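Local coordinates for putative endo-1,4-beta-xylanase (Bacteroides thetaiotaomicron VPI-5482, PDB 5MSX), which probably hydrolyses O-glycosidic bonds in plant pectin as a family 43 glycoside hydrolase, likely an arabinofuranosidase, at residues S38-Y49 with P94-Y104. Residues are numbered along the deposited sequence; the frame is centred on the assembly and turned at random.
With EDO (1,2-ethanediol), chain G; EDO (1,2-ethanediol), chain V.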
ATOM      1  N   SER C  38       9.137  20.736   9.247  1.00 16.56           N
ATOM      2  CA  SER C  38       8.272  19.609   9.531  1.00 16.39           C
ATOM      3  C   SER C  38       9.033  18.769  10.493  1.00 17.37           C
ATOM      4  O   SER C  38      10.062  18.223  10.141  1.00 17.34           O
ATOM      5  CB  SER C  38       7.971  18.815   8.255  1.00 17.07           C
ATOM      6  OG  SER C  38       7.135  19.576   7.402  1.00 16.72           O
ATOM      7  N   ILE C  39       8.572  18.736  11.740  1.00 17.88           N
ATOM      8  CA  ILE C  39       9.278  18.078  12.808  1.00 18.57           C
ATOM      9  C   ILE C  39       8.410  16.937  13.338  1.00 19.70           C
ATOM     10  O   ILE C  39       7.187  17.070  13.464  1.00 18.99           O
ATOM     11  CB  ILE C  39       9.631  19.074  13.908  1.00 19.48           C
ATOM     12  CG1 ILE C  39      10.612  20.150  13.366  1.00 18.99           C
ATOM     13  CG2 ILE C  39      10.210  18.352  15.124  1.00 19.79           C
ATOM     14  CD1 ILE C  39      10.605  21.432  14.190  1.00 19.63           C
ATOM     15  N   GLN C  40       9.042  15.803  13.622  1.00 19.87           N
ATOM     16  CA  GLN C  40       8.306  14.598  14.012  1.00 20.05           C
ATOM     17  C   GLN C  40       9.209  13.629  14.751  1.00 19.80           C
ATOM     18  O   GLN C  40      10.415  13.640  14.556  1.00 19.88           O
ATOM     19  CB  GLN C  40       7.679  13.926  12.754  1.00 20.28           C
ATOM     20  CG  GLN C  40       8.709  13.458  11.753  1.00 21.28           C
ATOM     21  CD  GLN C  40       8.147  12.976  10.436  1.00 21.59           C
ATOM     22  OE1 GLN C  40       8.562  13.455   9.381  1.00 22.30           O
ATOM     23  NE2 GLN C  40       7.220  12.005  10.474  1.00 21.05           N
ATOM     24  N   GLU C  41       8.628  12.813  15.616  1.00 19.77           N
ATOM     25  CA  GLU C  41       9.336  11.703  16.194  1.00 23.24           C
ATOM     26  C   GLU C  41       9.061  10.461  15.369  1.00 24.68           C
ATOM     27  O   GLU C  41       7.902  10.169  15.090  1.00 23.35           O
ATOM     28  CB  GLU C  41       8.893  11.467  17.621  1.00 25.57           C
ATOM     29  CG  GLU C  41       9.613  10.333  18.326  1.00 26.77           C
ATOM     30  CD  GLU C  41       9.227  10.206  19.799  1.00 29.28           C
ATOM     31  OE1 GLU C  41       8.294  10.903  20.246  1.00 29.74           O
ATOM     32  OE2 GLU C  41       9.877   9.413  20.523  1.00 32.88           O
ATOM     33  N   ILE C  42      10.121   9.754  14.971  1.00 24.20           N
ATOM     34  CA  ILE C  42      10.007   8.505  14.245  1.00 24.26           C
ATOM     35  C   ILE C  42      10.911   7.483  14.918  1.00 24.70           C
ATOM     36  O   ILE C  42      12.122   7.677  14.969  1.00 24.77           O
ATOM     37  CB  ILE C  42      10.455   8.615  12.777  1.00 24.99           C
ATOM     38  CG1 ILE C  42       9.735   9.746  12.053  1.00 25.86           C
ATOM     39  CG2 ILE C  42      10.208   7.289  12.029  1.00 26.54           C
ATOM     40  CD1 ILE C  42      10.255   9.968  10.640  1.00 25.07           C
ATOM     41  N   ASN C  43      10.322   6.409  15.436  1.00 24.67           N
ATOM     42  CA  ASN C  43      11.069   5.334  16.093  1.00 25.35           C
ATOM     43  C   ASN C  43      12.006   5.831  17.199  1.00 25.86           C
ATOM     44  O   ASN C  43      13.185   5.509  17.223  1.00 26.46           O
ATOM     45  CB  ASN C  43      11.868   4.536  15.054  1.00 24.63           C
ATOM     46  CG  ASN C  43      10.993   3.951  13.969  1.00 26.22           C
ATOM     47  OD1 ASN C  43       9.806   3.625  14.181  1.00 29.09           O
ATOM     48  ND2 ASN C  43      11.568   3.781  12.813  1.00 27.05           N
ATOM     49  N   GLY C  44      11.486   6.646  18.090  1.00 26.85           N
ATOM     50  CA  GLY C  44      12.271   7.169  19.191  1.00 27.21           C
ATOM     51  C   GLY C  44      13.306   8.260  18.900  1.00 27.31           C
ATOM     52  O   GLY C  44      14.042   8.624  19.796  1.00 30.00           O
ATOM     53  N   VAL C  45      13.344   8.810  17.691  1.00 26.97           N
ATOM     54  CA  VAL C  45      14.286   9.892  17.332  1.00 24.93           C
ATOM     55  C   VAL C  45      13.506  11.067  16.699  1.00 24.10           C
ATOM     56  O   VAL C  45      12.593  10.835  15.917  1.00 21.10           O
ATOM     57  CB  VAL C  45      15.326   9.357  16.318  1.00 25.43           C
ATOM     58  CG1 VAL C  45      16.300  10.442  15.906  1.00 26.61           C
ATOM     59  CG2 VAL C  45      16.076   8.147  16.897  1.00 27.26           C
ATOM     60  N   PHE C  46      13.888  12.316  16.987  1.00 22.97           N
ATOM     61  CA  PHE C  46      13.250  13.475  16.321  1.00 22.45           C
ATOM     62  C   PHE C  46      13.921  13.780  14.996  1.00 21.80           C
ATOM     63  O   PHE C  46      15.126  13.654  14.877  1.00 21.82           O
ATOM     64  CB  PHE C  46      13.237  14.710  17.206  1.00 22.81           C
ATOM     65  CG  PHE C  46      12.597  14.477  18.567  1.00 24.09           C
ATOM     66  CD1 PHE C  46      11.222  14.553  18.725  1.00 24.00           C
ATOM     67  CD2 PHE C  46      13.380  14.185  19.682  1.00 24.00           C
ATOM     68  CE1 PHE C  46      10.627  14.325  19.965  1.00 25.13           C
ATOM     69  CE2 PHE C  46      12.803  13.979  20.930  1.00 24.63           C
ATOM     70  CZ  PHE C  46      11.419  14.051  21.083  1.00 24.63           C
ATOM     71  N   TYR C  47      13.108  14.110  13.995  1.00 20.06           N
ATOM     72  CA  TYR C  47      13.554  14.475  12.673  1.00 21.03           C
ATOM     73  C   TYR C  47      12.999  15.864  12.346  1.00 21.73           C
ATOM     74  O   TYR C  47      11.846  16.170  12.716  1.00 19.43           O
ATOM     75  CB  TYR C  47      13.006  13.494  11.652  1.00 22.32           C
ATOM     76  CG  TYR C  47      13.612  12.123  11.731  1.00 24.52           C
ATOM     77  CD1 TYR C  47      13.256  11.234  12.744  1.00 24.65           C
ATOM     78  CD2 TYR C  47      14.570  11.713  10.793  1.00 26.37           C
ATOM     79  CE1 TYR C  47      13.821   9.975  12.814  1.00 25.62           C
ATOM     80  CE2 TYR C  47      15.123  10.446  10.846  1.00 27.11           C
ATOM     81  CZ  TYR C  47      14.758   9.599  11.868  1.00 26.41           C
ATOM     82  OH  TYR C  47      15.336   8.373  11.901  1.00 26.40           O
ATOM     83  N   CYS C  48      13.819  16.686  11.668  1.00 21.46           N
ATOM     84  CA  CYS C  48      13.426  17.980  11.154  1.00 20.94           C
ATOM     85  C   CYS C  48      13.777  18.088   9.673  1.00 20.94           C
ATOM     86  O   CYS C  48      14.950  18.178   9.294  1.00 22.08           O
ATOM     87  CB  CYS C  48      14.072  19.112  11.961  1.00 22.25           C
ATOM     88  SG  CYS C  48      13.640  20.798  11.380  1.00 23.10           S
ATOM     89  N   TYR C  49      12.734  18.045   8.840  1.00 19.49           N
ATOM     90  CA  TYR C  49      12.815  18.303   7.432  1.00 19.72           C
ATOM     91  C   TYR C  49      12.374  19.757   7.192  1.00 20.62           C
ATOM     92  O   TYR C  49      11.266  20.147   7.567  1.00 22.38           O
ATOM     93  CB  TYR C  49      11.837  17.391   6.700  1.00 19.79           C
ATOM     94  CG  TYR C  49      12.073  15.894   6.869  1.00 19.99           C
ATOM     95  CD1 TYR C  49      12.988  15.210   6.043  1.00 20.39           C
ATOM     96  CD2 TYR C  49      11.357  15.146   7.794  1.00 19.11           C
ATOM     97  CE1 TYR C  49      13.184  13.837   6.162  1.00 19.38           C
ATOM     98  CE2 TYR C  49      11.558  13.775   7.918  1.00 19.22           C
ATOM     99  CZ  TYR C  49      12.451  13.123   7.092  1.00 19.34           C
ATOM    100  OH  TYR C  49      12.646  11.762   7.218  1.00 19.50           O
ATOM    101  N   PRO C  94       9.215  20.682   2.624  1.00 16.27           N
ATOM    102  CA  PRO C  94       8.836  19.272   2.656  1.00 17.00           C
ATOM    103  C   PRO C  94       7.813  19.007   3.755  1.00 17.59           C
ATOM    104  O   PRO C  94       7.870  19.621   4.861  1.00 16.64           O
ATOM    105  CB  PRO C  94      10.135  18.555   3.025  1.00 16.31           C
ATOM    106  CG  PRO C  94      10.902  19.568   3.789  1.00 16.56           C
ATOM    107  CD  PRO C  94      10.525  20.914   3.239  1.00 15.75           C
ATOM    108  N   SER C  95       6.933  18.059   3.462  1.00 17.53           N
ATOM    109  CA  SER C  95       5.986  17.548   4.436  1.00 17.93           C
ATOM    110  C   SER C  95       6.731  16.763   5.484  1.00 17.64           C
ATOM    111  O   SER C  95       7.950  16.617   5.422  1.00 18.39           O
ATOM    112  CB  SER C  95       4.973  16.642   3.731  1.00 18.12           C
ATOM    113  OG  SER C  95       5.626  15.483   3.224  1.00 17.56           O
ATOM    114  N   LYS C  96       6.003  16.272   6.473  1.00 18.64           N
ATOM    115  CA  LYS C  96       6.481  15.163   7.297  1.00 19.63           C
ATOM    116  C   LYS C  96       6.693  13.898   6.450  1.00 20.07           C
ATOM    117  O   LYS C  96       6.133  13.775   5.354  1.00 19.47           O
ATOM    118  CB  LYS C  96       5.516  14.882   8.424  1.00 21.14           C
ATOM    119  CG  LYS C  96       5.655  15.935   9.497  1.00 21.47           C
ATOM    120  CD  LYS C  96       4.700  15.771  10.627  1.00 22.99           C
ATOM    121  CE  LYS C  96       4.491  17.151  11.235  1.00 24.08           C
ATOM    122  NZ  LYS C  96       3.777  16.972  12.485  1.00 27.33           N
ATOM    123  N   ALA C  97       7.576  13.029   6.928  1.00 19.68           N
ATOM    124  CA  ALA C  97       7.799  11.720   6.309  1.00 19.96           C
ATOM    125  C   ALA C  97       6.632  10.843   6.765  1.00 19.84           C
ATOM    126  O   ALA C  97       6.447  10.687   7.944  1.00 21.63           O
ATOM    127  CB  ALA C  97       9.128  11.133   6.768  1.00 19.58           C
ATOM    128  N   ILE C  98       5.829  10.337   5.838  1.00 20.05           N
ATOM    129  CA  ILE C  98       4.584   9.594   6.173  1.00 20.41           C
ATOM    130  C   ILE C  98       4.808   8.083   5.981  1.00 21.24           C
ATOM    131  O   ILE C  98       5.208   7.651   4.902  1.00 20.73           O
ATOM    132  CB  ILE C  98       3.425  10.068   5.270  1.00 18.66           C
ATOM    133  CG1 ILE C  98       3.347  11.609   5.257  1.00 19.15           C
ATOM    134  CG2 ILE C  98       2.094   9.468   5.722  1.00 18.66           C
ATOM    135  CD1 ILE C  98       3.080  12.224   6.628  1.00 18.06           C
ATOM    136  N   PHE C  99       4.561   7.289   7.013  1.00 21.93           N
ATOM    137  CA  PHE C  99       4.708   5.835   6.894  1.00 23.15           C
ATOM    138  C   PHE C  99       3.460   5.207   6.286  1.00 22.22           C
ATOM    139  O   PHE C  99       2.394   5.375   6.810  1.00 21.80           O
ATOM    140  CB  PHE C  99       5.012   5.180   8.231  1.00 24.91           C
ATOM    141  CG  PHE C  99       5.258   3.715   8.108  1.00 25.77           C
ATOM    142  CD1 PHE C  99       6.466   3.254   7.626  1.00 27.62           C
ATOM    143  CD2 PHE C  99       4.262   2.803   8.412  1.00 27.00           C
ATOM    144  CE1 PHE C  99       6.704   1.889   7.487  1.00 29.70           C
ATOM    145  CE2 PHE C  99       4.478   1.444   8.260  1.00 27.91           C
ATOM    146  CZ  PHE C  99       5.694   0.984   7.798  1.00 28.58           C
ATOM    147  N   ALA C 100       3.608   4.501   5.173  1.00 22.69           N
ATOM    148  CA  ALA C 100       2.502   3.775   4.544  1.00 23.81           C
ATOM    149  C   ALA C 100       3.068   2.742   3.571  1.00 25.10           C
ATOM    150  O   ALA C 100       4.166   2.934   3.008  1.00 23.98           O
ATOM    151  CB  ALA C 100       1.553   4.722   3.812  1.00 24.01           C
ATOM    152  N   ASN C 101       2.335   1.633   3.412  1.00 25.33           N
ATOM    153  CA  ASN C 101       2.722   0.530   2.505  1.00 26.67           C
ATOM    154  C   ASN C 101       4.122   0.015   2.790  1.00 25.55           C
ATOM    155  O   ASN C 101       4.856  -0.284   1.879  1.00 25.51           O
ATOM    156  CB  ASN C 101       2.637   0.981   1.026  1.00 28.49           C
ATOM    157  CG  ASN C 101       1.304   1.592   0.683  1.00 29.77           C
ATOM    158  OD1 ASN C 101       0.256   1.033   1.013  1.00 29.84           O
ATOM    159  ND2 ASN C 101       1.327   2.755   0.030  1.00 29.98           N
ATOM    160  N   GLY C 102       4.511   0.004   4.060  1.00 25.77           N
ATOM    161  CA  GLY C 102       5.836  -0.444   4.462  1.00 26.60           C
ATOM    162  C   GLY C 102       6.969   0.497   4.118  1.00 26.06           C
ATOM    163  O   GLY C 102       8.109   0.095   4.233  1.00 23.44           O
ATOM    164  N   LYS C 103       6.644   1.743   3.742  1.00 27.38           N
ATOM    165  CA  LYS C 103       7.586   2.757   3.233  1.00 28.83           C
ATOM    166  C   LYS C 103       7.351   4.134   3.879  1.00 27.09           C
ATOM    167  O   LYS C 103       6.326   4.375   4.521  1.00 25.76           O
ATOM    168  CB  LYS C 103       7.376   2.971   1.723  1.00 30.98           C
ATOM    169  CG  LYS C 103       7.588   1.771   0.828  1.00 36.28           C
ATOM    170  CD  LYS C 103       8.972   1.202   1.002  1.00 39.52           C
ATOM    171  CE  LYS C 103       9.205   0.047   0.051  1.00 42.79           C
ATOM    172  NZ  LYS C 103      10.009  -1.018   0.724  1.00 42.77           N
ATOM    173  N   TYR C 104       8.276   5.043   3.596  1.00 24.58           N
ATOM    174  CA  TYR C 104       8.170   6.458   3.960  1.00 24.05           C
ATOM    175  C   TYR C 104       7.978   7.299   2.706  1.00 24.22           C
ATOM    176  O   TYR C 104       8.724   7.148   1.726  1.00 26.06           O
ATOM    177  CB  TYR C 104       9.416   6.893   4.716  1.00 22.58           C
ATOM    178  CG  TYR C 104       9.494   6.265   6.068  1.00 22.89           C
ATOM    179  CD1 TYR C 104       8.844   6.836   7.152  1.00 22.37           C
ATOM    180  CD2 TYR C 104      10.161   5.027   6.272  1.00 25.17           C
ATOM    181  CE1 TYR C 104       8.875   6.253   8.406  1.00 22.15           C
ATOM    182  CE2 TYR C 104      10.210   4.434   7.548  1.00 23.73           C
ATOM    183  CZ  TYR C 104       9.556   5.055   8.605  1.00 24.18           C
ATOM    184  OH  TYR C 104       9.566   4.508   9.870  1.00 25.36           O
TER
HETATM  185  C1  EDO G 504       6.572   3.797  11.616  1.00 30.66           C
HETATM  186  O1  EDO G 504       7.590   4.788  11.637  1.00 29.56           O
HETATM  187  C2  EDO G 504       6.925   2.847  12.737  1.00 32.54           C
HETATM  188  O2  EDO G 504       8.287   2.399  12.590  1.00 33.05           O
HETATM  189  C1  EDO V 504       3.779  14.019  14.705  1.00 33.81           C
HETATM  190  O1  EDO V 504       3.205  14.592  15.897  1.00 33.89           O
HETATM  191  C2  EDO V 504       4.786  12.942  15.045  1.00 32.98           C
HETATM  192  O2  EDO V 504       5.583  13.305  16.180  1.00 31.42           O
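The Q40 carboxamide pairs with the backbone of A97 through both its oxygen and its nitrogen. OE1 accepts from A97 N at 2.7 Å on an in-plane lone pair, while NE2 donates to A97 O at 3.0 Å in a nearly straight bond of 167°. With CG set between backbone N and carbonyl carbon (chi1 62°) and the chain extended beyond it, Q40 reaches across to the backbone of A97, whose O lies close to the plane of the carboxamide. K96 CB lies 3.5 Å from Q40 OE1. With an alanine here in place of Q40, A97 N and A97 O would probably both lose their partner, and a gap would be likely to open beside K96. Two residues back along the strand, S38 OG donates to P94 O (2.6 Å), again on a lone pair. The A97 methyl CB sits 3.6 Å from Y49 OH, and Y49 CB rests against P94 CG. This seam joins the 37-42/45-52 hairpin, closed by a type I' turn at I42-V45, to the next antiparallel sheet of the family 43 beta-propeller; P94 lies near D36, the predicted proton acceptor, and S38 near a bound calcium ion. At the far end I42 CG2 packs 4.0 Å from Y104 CE1, and a 1,2-ethanediol, probably from the crystallisation liquor, bridges Y104 OH and N43 OD1. Further out, P122 O takes the Y49 hydroxyl, V263 O holds K96 NZ, and S95 OG donates to K96 O and accepts from Y107 N.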